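Local coordinates for Myo-inositol-1-phosphate synthase-related protein (Thermotoga maritima MSB8, PDB 3CIN) that binds nicotinamide-adenine-dinucleotide in a Rossmann-type domain and belongs to the myo-inositol-1-phosphate synthase family, at residues 14-28 and 329-341. Numbering follows the deposited sequence.
Sequences VKVLILGQGYVASTF and SPALGGLLVDLVR. With NAD (nicotinamide-adenine-dinucleotide), chain F.
The ring of F28 has G333 O and V337 CA at its edge, G333 O lying near the ring plane, 3.7 Å from F28 CD1, while L336 CB, V337 N and V340 CG1 come obliquely. Y23 also has an oblique neighbour, S329 OG in the conformer given, with T27 OG1 at its ring edge. These rings belong to the first strand-turn-helix of a Rossmann-type fold, a worked example of a late helix packing against the dinucleotide-binding unit. The axes of segments 23-28 and 329-341 cross at -57°, approaching to 8.1 Å, and F28 enters as a knob among G333, L336, V337 and V340. Its CG stands anti to the backbone N (chi1 172°), which carries the ring toward V340, which also packs on strand 14-19, where V16 CG2 lies 4.0 Å from V340 CB. G333 lets the backbones close to 4.3 Å between its CA and that of F28. S329 OG is hydrogen-bonded to D300 OD1. Nearer NAD, V24 CG1 packs against L332 and L336, and L332 CD2 lies 3.6 Å from NAD C3N. At the start of helix 23-28, V24 N donates to NAD O2N at 2.8 Å in a nearly straight bond, 171° at the hydrogen.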
loop_
_atom_site.group_PDB
_atom_site.type_symbol
_atom_site.label_atom_id
_atom_site.label_comp_id
_atom_site.label_asym_id
_atom_site.label_seq_id
_atom_site.Cartn_x
_atom_site.Cartn_y
_atom_site.Cartn_z
ATOM N N VAL A 14 8.918 19.025 37.882
ATOM C CA VAL A 14 8.206 17.765 38.042
ATOM C C VAL A 14 9.221 16.651 38.243
ATOM O O VAL A 14 10.114 16.458 37.425
ATOM C CB VAL A 14 7.242 17.457 36.876
ATOM C CG1 VAL A 14 7.971 17.367 35.583
ATOM C CG2 VAL A 14 6.452 16.136 37.152
ATOM N N LYS A 15 9.085 15.920 39.341
ATOM C CA LYS A 15 9.953 14.780 39.623
ATOM C C LYS A 15 9.210 13.529 39.184
ATOM O O LYS A 15 8.060 13.316 39.587
ATOM C CB LYS A 15 10.324 14.673 41.097
ATOM C CG LYS A 15 11.166 15.853 41.637
ATOM C CD LYS A 15 11.415 15.735 43.127
ATOM C CE LYS A 15 10.376 16.543 43.886
ATOM N N VAL A 16 9.898 12.674 38.441
ATOM C CA VAL A 16 9.313 11.516 37.788
ATOM C C VAL A 16 10.022 10.236 38.198
ATOM O O VAL A 16 11.259 10.148 38.152
ATOM C CB VAL A 16 9.448 11.650 36.245
ATOM C CG1 VAL A 16 8.832 10.430 35.538
ATOM C CG2 VAL A 16 8.713 12.971 35.845
ATOM N N LEU A 17 9.200 9.219 38.510
ATOM C CA LEU A 17 9.709 7.876 38.825
ATOM C C LEU A 17 9.221 6.943 37.711
ATOM O O LEU A 17 8.048 6.952 37.410
ATOM C CB LEU A 17 9.172 7.417 40.159
ATOM C CG LEU A 17 9.754 6.092 40.661
ATOM C CD1 LEU A 17 10.030 6.137 42.174
ATOM C CD2 LEU A 17 8.856 4.939 40.271
ATOM N N ILE A 18 10.096 6.104 37.192
ATOM C CA ILE A 18 9.735 5.196 36.094
ATOM C C ILE A 18 9.627 3.786 36.618
ATOM O O ILE A 18 10.537 3.306 37.304
ATOM C CB ILE A 18 10.847 5.214 34.964
ATOM C CG1 ILE A 18 10.907 6.594 34.264
ATOM C CG2 ILE A 18 10.613 4.062 33.957
ATOM C CD1 ILE A 18 12.170 6.866 33.451
ATOM N N LEU A 19 8.571 3.089 36.226
ATOM C CA LEU A 19 8.416 1.651 36.503
ATOM C C LEU A 19 8.570 0.937 35.169
ATOM O O LEU A 19 7.740 1.102 34.281
ATOM C CB LEU A 19 7.056 1.367 37.127
ATOM C CG LEU A 19 6.703 2.188 38.366
ATOM C CD1 LEU A 19 5.233 1.881 38.703
ATOM C CD2 LEU A 19 7.664 1.940 39.506
ATOM N N GLY A 20 9.673 0.207 35.035
ATOM C CA GLY A 20 9.959 -0.672 33.885
ATOM C C GLY A 20 10.902 0.030 32.945
ATOM O O GLY A 20 10.438 0.808 32.070
ATOM N N GLN A 21 12.192 -0.230 33.087
ATOM C CA GLN A 21 13.234 0.507 32.318
ATOM C C GLN A 21 13.616 -0.203 31.013
ATOM O O GLN A 21 14.698 -0.761 30.878
ATOM C CB GLN A 21 14.480 0.795 33.175
ATOM C CG GLN A 21 15.404 1.832 32.525
ATOM C CD GLN A 21 14.752 3.178 32.363
ATOM O OE1 GLN A 21 14.134 3.685 33.281
ATOM N NE2 GLN A 21 14.842 3.750 31.152
ATOM N N GLY A 22 12.660 -0.216 30.072
ATOM C CA GLY A 22 12.874 -0.847 28.775
ATOM C C GLY A 22 12.941 0.180 27.635
ATOM O O GLY A 22 13.462 1.295 27.792
ATOM N N TYR A 23 12.426 -0.196 26.482
ATOM C CA TYR A 23 12.549 0.638 25.294
ATOM C C TYR A 23 11.818 1.951 25.424
ATOM O O TYR A 23 12.425 3.003 25.175
ATOM C CB TYR A 23 12.032 -0.101 24.064
ATOM C CG TYR A 23 12.970 -0.026 22.901
ATOM C CD1 TYR A 23 13.445 1.195 22.442
ATOM C CD2 TYR A 23 13.357 -1.180 22.224
ATOM C CE1 TYR A 23 14.311 1.265 21.326
ATOM C CE2 TYR A 23 14.216 -1.126 21.164
ATOM C CZ TYR A 23 14.677 0.092 20.693
ATOM O OH TYR A 23 15.540 0.140 19.598
ATOM N N VAL A 24 10.548 1.912 25.798
ATOM C CA VAL A 24 9.784 3.189 25.960
ATOM C C VAL A 24 10.424 4.097 26.969
ATOM O O VAL A 24 10.701 5.295 26.709
ATOM C CB VAL A 24 8.306 2.956 26.302
ATOM C CG1 VAL A 24 7.590 4.231 26.644
ATOM C CG2 VAL A 24 7.593 2.269 25.091
ATOM N N ALA A 25 10.677 3.539 28.141
ATOM C CA ALA A 25 11.283 4.299 29.197
ATOM C C ALA A 25 12.623 4.908 28.827
ATOM O O ALA A 25 12.954 6.058 29.211
ATOM C CB ALA A 25 11.421 3.433 30.459
ATOM N N SER A 26 13.464 4.118 28.162
ATOM C CA SER A 26 14.764 4.550 27.822
ATOM C C SER A 26 14.724 5.603 26.690
ATOM O O SER A 26 15.540 6.488 26.651
ATOM C CB SER A 26 15.618 3.351 27.454
ATOM O OG SER A 26 15.797 2.496 28.567
ATOM N N THR A 27 13.749 5.515 25.794
ATOM C CA THR A 27 13.609 6.520 24.744
ATOM C C THR A 27 13.119 7.839 25.367
ATOM O O THR A 27 13.605 8.910 24.983
ATOM C CB THR A 27 12.639 6.045 23.710
ATOM O OG1 THR A 27 13.154 4.831 23.156
ATOM C CG2 THR A 27 12.476 7.078 22.594
ATOM N N PHE A 28 12.193 7.755 26.310
ATOM C CA PHE A 28 11.728 8.927 27.103
ATOM C C PHE A 28 12.896 9.609 27.741
ATOM O O PHE A 28 13.064 10.824 27.630
ATOM C CB PHE A 28 10.731 8.442 28.165
ATOM C CG PHE A 28 10.308 9.477 29.155
ATOM C CD1 PHE A 28 9.619 10.626 28.770
ATOM C CD2 PHE A 28 10.547 9.273 30.506
ATOM C CE1 PHE A 28 9.164 11.538 29.707
ATOM C CE2 PHE A 28 10.120 10.199 31.463
ATOM C CZ PHE A 28 9.483 11.371 31.072
ATOM N N SER A 329 8.688 3.152 20.186
ATOM C CA SER A 329 9.059 3.692 21.478
ATOM C C SER A 329 9.173 5.199 21.411
ATOM O O SER A 329 8.767 5.891 22.335
ATOM C CB SER A 329 10.352 3.034 21.934
ATOM O OG SER A 329 10.078 1.646 22.095
ATOM N N PRO A 330 9.701 5.739 20.293
ATOM C CA PRO A 330 9.698 7.225 20.211
ATOM C C PRO A 330 8.317 7.843 20.258
ATOM O O PRO A 330 8.134 8.880 20.889
ATOM C CB PRO A 330 10.440 7.485 18.910
ATOM C CG PRO A 330 11.350 6.265 18.782
ATOM C CD PRO A 330 10.460 5.156 19.189
ATOM N N ALA A 331 7.334 7.220 19.618
ATOM C CA ALA A 331 5.992 7.797 19.630
ATOM C C ALA A 331 5.495 7.966 21.078
ATOM O O ALA A 331 5.001 9.038 21.498
ATOM C CB ALA A 331 5.016 6.945 18.829
ATOM N N LEU A 332 5.640 6.911 21.857
ATOM C CA LEU A 332 5.115 6.944 23.207
ATOM C C LEU A 332 5.993 7.798 24.122
ATOM O O LEU A 332 5.494 8.515 25.016
ATOM C CB LEU A 332 4.936 5.532 23.772
ATOM C CG LEU A 332 4.317 5.457 25.168
ATOM C CD1 LEU A 332 2.990 6.229 25.249
ATOM C CD2 LEU A 332 4.016 3.990 25.534
ATOM N N GLY A 333 7.292 7.708 23.926
ATOM C CA GLY A 333 8.241 8.581 24.625
ATOM C C GLY A 333 7.880 10.055 24.523
ATOM O O GLY A 333 7.882 10.785 25.508
ATOM N N GLY A 334 7.490 10.504 23.333
ATOM C CA GLY A 334 7.098 11.867 23.152
ATOM C C GLY A 334 5.827 12.230 23.869
ATOM O O GLY A 334 5.719 13.311 24.456
ATOM N N LEU A 335 4.863 11.331 23.842
ATOM C CA LEU A 335 3.615 11.573 24.593
ATOM C C LEU A 335 3.904 11.710 26.069
ATOM O O LEU A 335 3.307 12.557 26.762
ATOM C CB LEU A 335 2.621 10.460 24.374
ATOM C CG LEU A 335 2.095 10.328 22.956
ATOM C CD1 LEU A 335 0.934 9.318 22.989
ATOM C CD2 LEU A 335 1.640 11.693 22.349
ATOM N N LEU A 336 4.862 10.935 26.549
ATOM C CA LEU A 336 5.146 10.942 27.986
ATOM C C LEU A 336 5.717 12.302 28.446
ATOM O O LEU A 336 5.537 12.698 29.614
ATOM C CB LEU A 336 6.090 9.779 28.348
ATOM C CG LEU A 336 5.420 8.409 28.486
ATOM C CD1 LEU A 336 6.463 7.267 28.620
ATOM C CD2 LEU A 336 4.448 8.339 29.665
ATOM N N VAL A 337 6.432 12.993 27.558
ATOM C CA VAL A 337 7.001 14.298 27.891
ATOM C C VAL A 337 5.843 15.239 28.258
ATOM O O VAL A 337 5.964 16.048 29.134
ATOM C CB VAL A 337 7.870 14.842 26.796
ATOM C CG1 VAL A 337 8.347 16.273 27.151
ATOM C CG2 VAL A 337 9.108 13.890 26.583
ATOM N N ASP A 338 4.729 15.151 27.538
ATOM C CA ASP A 338 3.532 15.948 27.897
ATOM C C ASP A 338 2.831 15.412 29.162
ATOM O O ASP A 338 2.456 16.188 30.045
ATOM C CB ASP A 338 2.489 15.953 26.778
ATOM C CG ASP A 338 2.744 16.959 25.694
ATOM O OD1 ASP A 338 3.687 17.804 25.766
ATOM O OD2 ASP A 338 1.934 16.980 24.717
ATOM N N LEU A 339 2.621 14.099 29.208
ATOM C CA LEU A 339 1.819 13.461 30.264
ATOM C C LEU A 339 2.398 13.694 31.650
ATOM O O LEU A 339 1.655 13.929 32.591
ATOM C CB LEU A 339 1.666 11.974 30.025
ATOM C CG LEU A 339 0.709 11.629 28.917
ATOM C CD1 LEU A 339 0.947 10.178 28.421
ATOM C CD2 LEU A 339 -0.739 11.839 29.339
ATOM N N VAL A 340 3.717 13.659 31.805
ATOM C CA VAL A 340 4.281 13.982 33.095
ATOM C C VAL A 340 4.031 15.433 33.514
ATOM O O VAL A 340 3.819 15.716 34.695
ATOM C CB VAL A 340 5.802 13.642 33.202
ATOM C CG1 VAL A 340 6.052 12.134 32.982
ATOM C CG2 VAL A 340 6.676 14.537 32.317
ATOM N N ARG A 341 4.067 16.371 32.569
ATOM C CA ARG A 341 3.832 17.799 32.887
ATOM C C ARG A 341 2.343 18.026 33.149
ATOM O O ARG A 341 1.958 18.742 34.057
ATOM C CB ARG A 341 4.299 18.671 31.733
ATOM C CG ARG A 341 5.835 18.586 31.501
ATOM C CD ARG A 341 6.320 19.483 30.464
ATOM N NE ARG A 341 5.919 19.095 29.122
ATOM C CZ ARG A 341 6.081 19.876 28.037
ATOM N NH1 ARG A 341 6.626 21.113 28.120
ATOM N NH2 ARG A 341 5.676 19.427 26.867
HETATM P PA NAD F . 10.098 -3.438 26.995
HETATM O O1A NAD F . 11.240 -2.938 26.151
HETATM O O2A NAD F . 10.111 -4.929 27.126
HETATM O O5B NAD F . 10.336 -2.835 28.424
HETATM C C5B NAD F . 9.595 -3.308 29.547
HETATM C C4B NAD F . 10.488 -3.167 30.766
HETATM O O4B NAD F . 9.715 -3.405 31.931
HETATM C C3B NAD F . 11.668 -4.130 30.814
HETATM O O3B NAD F . 12.856 -3.469 31.215
HETATM C C2B NAD F . 11.252 -5.153 31.863
HETATM O O2B NAD F . 12.344 -5.847 32.400
HETATM C C1B NAD F . 10.479 -4.266 32.813
HETATM N N9A NAD F . 9.532 -4.958 33.692
HETATM C C8A NAD F . 8.723 -6.020 33.302
HETATM N N7A NAD F . 7.888 -6.285 34.364
HETATM C C5A NAD F . 8.201 -5.414 35.378
HETATM C C6A NAD F . 7.747 -5.296 36.694
HETATM N N6A NAD F . 6.734 -6.069 37.200
HETATM N N1A NAD F . 8.261 -4.260 37.448
HETATM C C2A NAD F . 9.244 -3.435 36.931
HETATM N N3A NAD F . 9.761 -3.589 35.662
HETATM C C4A NAD F . 9.227 -4.583 34.922
HETATM O O3 NAD F . 8.718 -2.912 26.447
HETATM P PN NAD F . 8.447 -1.482 25.839
HETATM O O1N NAD F . 8.433 -1.612 24.352
HETATM O O2N NAD F . 9.246 -0.444 26.552
HETATM O O5D NAD F . 6.915 -1.283 26.225
HETATM C C5D NAD F . 6.552 -0.987 27.554
HETATM C C4D NAD F . 5.044 -1.091 27.754
HETATM O O4D NAD F . 4.430 -0.059 27.031
HETATM C C3D NAD F . 4.402 -2.399 27.320
HETATM O O3D NAD F . 3.336 -2.751 28.240
HETATM C C2D NAD F . 3.767 -2.004 25.996
HETATM O O2D NAD F . 2.618 -2.800 25.692
HETATM C C1D NAD F . 3.343 -0.588 26.317
HETATM N N1N NAD F . 3.103 0.219 25.123
HETATM C C2N NAD F . 4.092 0.425 24.250
HETATM C C3N NAD F . 3.761 1.252 23.142
HETATM C C7N NAD F . 4.865 1.711 22.305
HETATM O O7N NAD F . 6.098 1.203 22.606
HETATM N N7N NAD F . 4.639 2.588 21.315
HETATM C C4N NAD F . 2.502 1.790 22.962
HETATM C C5N NAD F . 1.511 1.546 23.868
HETATM C C6N NAD F . 1.850 0.755 24.976
#